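Long-range contacts in glycosyl hydrolase, family 31/fibronectin type III domain protein (Clostridium perfringens, PDB 4P5Y), which binds N-acetylgalactosamine, and probably related galactose-type sugars, through an F5/8 type C (CBM32-like) domain of a family 31 glycosyl hydrolase: residues E34-Y39 with S54-A59; D80-Q85 with S158-V163. One frame throughout, in Å; residues are numbered along the deposited sequence.

Interaction 1: residues E34-Y39 with S54-A59. With NGA (2-acetamido-2-deoxy-beta-D-galactopyranose), chain B.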
# COMPACT_ATOMS: atom_id res chain seq x y z
N GLU A 34 -7.28 -12.15 -0.87
CA GLU A 34 -8.06 -11.38 0.08
C GLU A 34 -8.55 -12.36 1.10
O GLU A 34 -8.85 -13.49 0.75
CB GLU A 34 -9.25 -10.68 -0.58
CG GLU A 34 -8.94 -9.85 -1.81
CD GLU A 34 -10.20 -9.29 -2.46
OE1 GLU A 34 -10.76 -9.95 -3.37
OE2 GLU A 34 -10.62 -8.18 -2.07
N ALA A 35 -8.64 -11.95 2.35
CA ALA A 35 -9.07 -12.86 3.39
C ALA A 35 -10.25 -12.27 4.12
O ALA A 35 -10.41 -11.04 4.17
CB ALA A 35 -7.94 -13.15 4.36
N ASP A 36 -11.07 -13.14 4.70
CA ASP A 36 -12.15 -12.70 5.57
C ASP A 36 -13.01 -11.66 4.86
O ASP A 36 -13.44 -11.87 3.73
CB ASP A 36 -11.56 -12.15 6.86
CG ASP A 36 -10.71 -13.18 7.59
OD1 ASP A 36 -11.16 -14.35 7.65
OD2 ASP A 36 -9.60 -12.85 8.07
N ARG A 37 -13.25 -10.52 5.49
CA ARG A 37 -13.97 -9.46 4.79
C ARG A 37 -13.06 -8.28 4.46
O ARG A 37 -13.53 -7.18 4.21
CB ARG A 37 -15.17 -8.99 5.61
CG ARG A 37 -16.37 -9.93 5.60
CD ARG A 37 -17.58 -9.23 6.21
NE ARG A 37 -18.54 -10.16 6.79
CZ ARG A 37 -18.37 -10.77 7.96
NH1 ARG A 37 -17.27 -10.56 8.67
NH2 ARG A 37 -19.30 -11.60 8.42
N ASP A 38 -11.76 -8.51 4.47
CA ASP A 38 -10.80 -7.43 4.26
C ASP A 38 -10.40 -7.28 2.79
O ASP A 38 -9.31 -7.67 2.39
CB ASP A 38 -9.59 -7.69 5.15
CG ASP A 38 -9.97 -7.69 6.62
OD1 ASP A 38 -10.98 -7.03 6.95
OD2 ASP A 38 -9.28 -8.34 7.44
N TYR A 39 -11.30 -6.69 2.01
CA TYR A 39 -11.20 -6.63 0.55
C TYR A 39 -10.24 -5.57 0.03
O TYR A 39 -10.00 -4.55 0.67
CB TYR A 39 -12.59 -6.38 -0.06
CG TYR A 39 -13.64 -7.30 0.47
CD1 TYR A 39 -13.63 -8.65 0.14
CD2 TYR A 39 -14.63 -6.85 1.33
CE1 TYR A 39 -14.59 -9.53 0.64
CE2 TYR A 39 -15.59 -7.71 1.84
CZ TYR A 39 -15.56 -9.05 1.49
OH TYR A 39 -16.50 -9.92 1.98
N SER A 54 -4.46 -9.98 3.01
CA SER A 54 -4.29 -11.07 2.04
C SER A 54 -4.54 -12.41 2.73
O SER A 54 -4.64 -12.49 3.96
CB SER A 54 -2.90 -11.03 1.41
OG SER A 54 -1.90 -11.21 2.39
N ALA A 55 -4.65 -13.47 1.94
CA ALA A 55 -5.00 -14.78 2.49
C ALA A 55 -3.88 -15.30 3.40
O ALA A 55 -2.71 -14.95 3.23
CB ALA A 55 -5.29 -15.78 1.38
N TYR A 56 -4.26 -16.12 4.38
CA TYR A 56 -3.28 -16.70 5.28
C TYR A 56 -3.55 -18.18 5.49
O TYR A 56 -3.37 -18.70 6.59
CB TYR A 56 -3.26 -15.96 6.62
CG TYR A 56 -4.63 -15.70 7.22
CD1 TYR A 56 -5.24 -16.64 8.05
CD2 TYR A 56 -5.30 -14.53 6.96
CE1 TYR A 56 -6.49 -16.40 8.60
CE2 TYR A 56 -6.55 -14.28 7.50
CZ TYR A 56 -7.14 -15.22 8.32
OH TYR A 56 -8.39 -14.95 8.85
N GLN A 57 -3.97 -18.86 4.43
CA GLN A 57 -4.07 -20.31 4.47
C GLN A 57 -2.66 -20.92 4.45
O GLN A 57 -1.66 -20.19 4.41
CB GLN A 57 -4.91 -20.82 3.30
CG GLN A 57 -6.31 -20.20 3.22
CD GLN A 57 -7.02 -20.16 4.57
OE1 GLN A 57 -6.92 -21.10 5.36
NE2 GLN A 57 -7.75 -19.08 4.83
N ALA A 58 -2.56 -22.25 4.48
CA ALA A 58 -1.25 -22.88 4.63
C ALA A 58 -0.31 -22.57 3.47
O ALA A 58 0.85 -22.28 3.69
CB ALA A 58 -1.41 -24.38 4.79
N ALA A 59 -0.81 -22.60 2.24
CA ALA A 59 0.06 -22.37 1.07
C ALA A 59 0.26 -20.89 0.73
O ALA A 59 0.94 -20.57 -0.24
CB ALA A 59 -0.51 -23.09 -0.14
C1 NGA B . -6.35 -13.17 12.68
C2 NGA B . -6.71 -11.82 12.07
C3 NGA B . -6.61 -11.92 10.55
C4 NGA B . -5.24 -12.47 10.15
C5 NGA B . -5.03 -13.80 10.85
C6 NGA B . -3.71 -14.47 10.47
C7 NGA B . -8.20 -10.45 13.44
C8 NGA B . -9.63 -10.16 13.82
N2 NGA B . -8.03 -11.36 12.48
O1 NGA B . -6.29 -13.08 14.09
O3 NGA B . -6.85 -10.66 9.94
O4 NGA B . -4.23 -11.57 10.54
O5 NGA B . -5.07 -13.56 12.24
O6 NGA B . -3.04 -14.93 11.63
O7 NGA B . -7.28 -9.85 14.02
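Tyr56 meets Asp36 at the rim of the sugar site: its hydroxyl donates to Asp36 OD2, OH to OD2 being 2.5 Å, and is taken on the syn lone pair, the side on which OD1 also lies. The two side chains run at about a right angle, the carboxylate plane turned 54° from the ring, with OD2 at the ring edge and in its plane. One face of the same ring lies beneath the N-acetylgalactosamine. Sugar C5 stands 3.5 Å above the ring plane, over its centre, while C4 comes within 3.5 Å of Tyr56 CE2 and C6 spreads toward the CG side. Asp36 itself keeps further off, its OD2 4.0 Å from sugar O3, so the aspartate probably acts through the tyrosine, helping to hold the hydroxyl end of a ring that serves as the sugar's platform. An aromatic ring under the C4 to C6 patch of a galacto-configured pyranose is a familiar CH-pi arrangement in carbohydrate-binding domains, and here it sits on loops at one end of the F5/8 type C beta-sandwich. The sugar is also hydrogen-bonded to Arg84, Asn89 and Tyr156. Ala35 CB packs obliquely against the ring, 3.6 Å from Tyr56 CE2, and lies 3.4 Å from Ser54 O, so the methyl touches both ring and backbone. Tyr56 CG sits between its own backbone N and carbonyl carbon (chi1 47°), a setting that carries the ring back toward Asp36. Asp36 is presented by a type II' turn from Ala35 to Asp38, closed by Asp38 N to Ala35 O at 2.9 Å. Further out, Ala35 and Asp38 make backbone bonds to His53 of strand 52-53, and Ser33 OG receives the N-H of Ala55.

Interaction 2: residues D80-Q85 with S158-V163; sequences DYLPRQ and SAAELV. With CA (calcium ion), chain C; NGA (2-acetamido-2-deoxy-beta-D-galactopyranose), chain B.
Strand 80-82 runs antiparallel to strand 161-163 at 165°, their axes 4.9 Å apart, and pairs Asp80 with Val163 and Leu82 with Glu161 as hydrogen-bonded pairs flanking the non-hydrogen-bonded pair Tyr81 and Leu162. Leu82 N donates almost straight to Glu161 O, at 173°, whereas Leu82 O takes two N-H groups, Ala160 N at 2.8 Å and Glu161 N at 3.3 Å. Two residues, Ala160 and Glu161, sit opposite the single Leu82, a classic beta bulge. The bulge has a metal beside it: Ala160 O binds the calcium at 2.4 Å, with Asn42, Asp45, Asp47 and Thr50 among the other ligands. On one face of the sheet the Leu82 and Glu161 side chains run alongside each other in the same direction, with Leu82 CD2 3.6 Å from Glu161 OE1; Asp80 CB rests against Val163 CB on that face too, and the Asp80 carboxylate goes on to Tyr165 and Gln78. The other face carries Tyr81, whose ring touches Ala159 CB through CE1 and Leu162 CD2 at its edge. With CG swung opposite the backbone N (chi1 169°), the ring reaches along the neighbouring strand and Tyr81 OH donates to Ser158 O, 2.8 Å away, that oxygen lying in the ring plane; Val92 N is a second partner of the hydroxyl. These strands are central in the four-stranded sheet of the F5/8 type C beta-sandwich, and from the loop past Leu82 the Arg84 side chain reaches the sugar. Arg84, extended from CG to NE, passes Ser158 OG with its CB and gives NH2 to O3 of N-acetylgalactosamine at 3.1 Å. A water accepts from Arg84 N and donates to Ser158 OG, while Asn89 O receives Arg84 NH1 and bonds Ser158 OG.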
# COMPACT_ATOMS: atom_id res chain seq x y z
N ASP A 80 1.24 7.40 0.69
CA ASP A 80 1.38 7.09 2.11
C ASP A 80 0.77 5.73 2.41
O ASP A 80 -0.31 5.38 1.93
CB ASP A 80 0.70 8.13 3.00
CG ASP A 80 1.34 9.49 2.89
OD1 ASP A 80 2.41 9.56 2.25
OD2 ASP A 80 0.79 10.47 3.44
N TYR A 81 1.50 4.98 3.21
CA TYR A 81 1.04 3.69 3.66
C TYR A 81 0.56 3.78 5.10
O TYR A 81 1.34 4.13 6.00
CB TYR A 81 2.17 2.66 3.53
CG TYR A 81 1.85 1.35 4.22
CD1 TYR A 81 1.06 0.40 3.61
CD2 TYR A 81 2.35 1.08 5.49
CE1 TYR A 81 0.77 -0.79 4.23
CE2 TYR A 81 2.07 -0.12 6.12
CZ TYR A 81 1.27 -1.05 5.48
OH TYR A 81 0.97 -2.23 6.09
N LEU A 82 -0.72 3.49 5.30
CA LEU A 82 -1.29 3.51 6.64
C LEU A 82 -1.50 2.11 7.17
O LEU A 82 -2.38 1.38 6.70
CB LEU A 82 -2.62 4.25 6.65
CG LEU A 82 -3.24 4.38 8.03
CD1 LEU A 82 -2.35 5.20 8.97
CD2 LEU A 82 -4.61 4.98 7.89
N PRO A 83 -0.68 1.72 8.16
CA PRO A 83 -0.78 0.36 8.67
C PRO A 83 -2.10 0.11 9.41
O PRO A 83 -2.73 1.04 9.92
CB PRO A 83 0.42 0.25 9.62
CG PRO A 83 0.81 1.64 9.96
CD PRO A 83 0.34 2.53 8.85
N ARG A 84 -2.51 -1.15 9.42
CA ARG A 84 -3.64 -1.61 10.22
C ARG A 84 -3.56 -1.03 11.63
O ARG A 84 -2.56 -1.20 12.32
CB ARG A 84 -3.64 -3.12 10.28
CG ARG A 84 -4.87 -3.74 10.89
CD ARG A 84 -4.61 -5.21 11.12
NE ARG A 84 -5.83 -5.98 11.31
CZ ARG A 84 -5.89 -7.31 11.19
NH1 ARG A 84 -4.80 -7.99 10.88
NH2 ARG A 84 -7.04 -7.94 11.38
N GLN A 85 -4.62 -0.34 12.04
CA GLN A 85 -4.63 0.38 13.32
C GLN A 85 -4.82 -0.50 14.56
O GLN A 85 -4.28 -0.20 15.61
CB GLN A 85 -5.74 1.44 13.28
CG GLN A 85 -5.55 2.49 12.21
CD GLN A 85 -4.31 3.32 12.45
OE1 GLN A 85 -4.27 4.13 13.38
NE2 GLN A 85 -3.28 3.12 11.63
N SER A 158 -1.35 -6.61 5.09
CA SER A 158 -2.54 -5.77 5.14
C SER A 158 -2.16 -4.31 4.91
O SER A 158 -0.99 -3.93 5.00
CB SER A 158 -3.27 -5.95 6.48
OG SER A 158 -2.43 -5.73 7.59
N ALA A 159 -3.15 -3.51 4.55
CA ALA A 159 -2.99 -2.07 4.46
C ALA A 159 -4.32 -1.43 4.81
O ALA A 159 -5.38 -1.86 4.31
CB ALA A 159 -2.54 -1.63 3.06
N ALA A 160 -4.27 -0.43 5.68
CA ALA A 160 -5.48 0.30 6.04
C ALA A 160 -5.77 1.34 4.97
O ALA A 160 -6.91 1.50 4.55
CB ALA A 160 -5.32 0.96 7.42
N GLU A 161 -4.74 2.04 4.51
CA GLU A 161 -4.90 3.03 3.46
C GLU A 161 -3.68 3.16 2.57
O GLU A 161 -2.54 2.99 3.00
CB GLU A 161 -5.19 4.41 4.03
CG GLU A 161 -6.61 4.68 4.45
CD GLU A 161 -6.89 6.19 4.54
OE1 GLU A 161 -6.70 6.79 5.63
OE2 GLU A 161 -7.27 6.78 3.51
N LEU A 162 -3.94 3.48 1.31
CA LEU A 162 -2.92 4.04 0.44
C LEU A 162 -3.40 5.41 -0.00
O LEU A 162 -4.44 5.53 -0.65
CB LEU A 162 -2.65 3.14 -0.76
CG LEU A 162 -2.19 1.75 -0.40
CD1 LEU A 162 -2.19 0.87 -1.62
CD2 LEU A 162 -0.80 1.83 0.24
N VAL A 163 -2.63 6.43 0.36
CA VAL A 163 -2.89 7.80 -0.06
C VAL A 163 -1.98 8.20 -1.24
O VAL A 163 -0.78 8.06 -1.15
CB VAL A 163 -2.69 8.76 1.14
CG1 VAL A 163 -2.90 10.22 0.74
CG2 VAL A 163 -3.63 8.36 2.29
CA CA C . -9.33 1.49 4.55
C1 NGA B . -6.35 -13.17 12.68
C2 NGA B . -6.71 -11.82 12.07
C3 NGA B . -6.61 -11.92 10.55
C4 NGA B . -5.24 -12.47 10.15
C5 NGA B . -5.03 -13.80 10.85
C6 NGA B . -3.71 -14.47 10.47
C7 NGA B . -8.20 -10.45 13.44
C8 NGA B . -9.63 -10.16 13.82
N2 NGA B . -8.03 -11.36 12.48
O1 NGA B . -6.29 -13.08 14.09
O3 NGA B . -6.85 -10.66 9.94
O4 NGA B . -4.23 -11.57 10.54
O5 NGA B . -5.07 -13.56 12.24
O6 NGA B . -3.04 -14.93 11.63
O7 NGA B . -7.28 -9.85 14.02
O HOH W 1 -1.09 -3.15 8.15

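The two contacts touch the same N-acetylgalactosamine from different depths of one domain, their centres about 17 Å apart. Interaction 2 is buried near the middle of the chain and joins two sheet strands by repeated backbone bonds; interaction 1 is smaller and partly buried, brings together two loops beside strand 52-53, and has a side-chain bond as its one hydrogen bond across the segments. Their chemistry at the sugar differs accordingly: residues 54-59 offer an aromatic face to its carbons, while residues 80-85 send a charged group from the loop just beyond the strand to a hydroxyl. Strand 52-53 borders both, bonding to residues 34-39 through His53 and to residues 158-163 through Trp52.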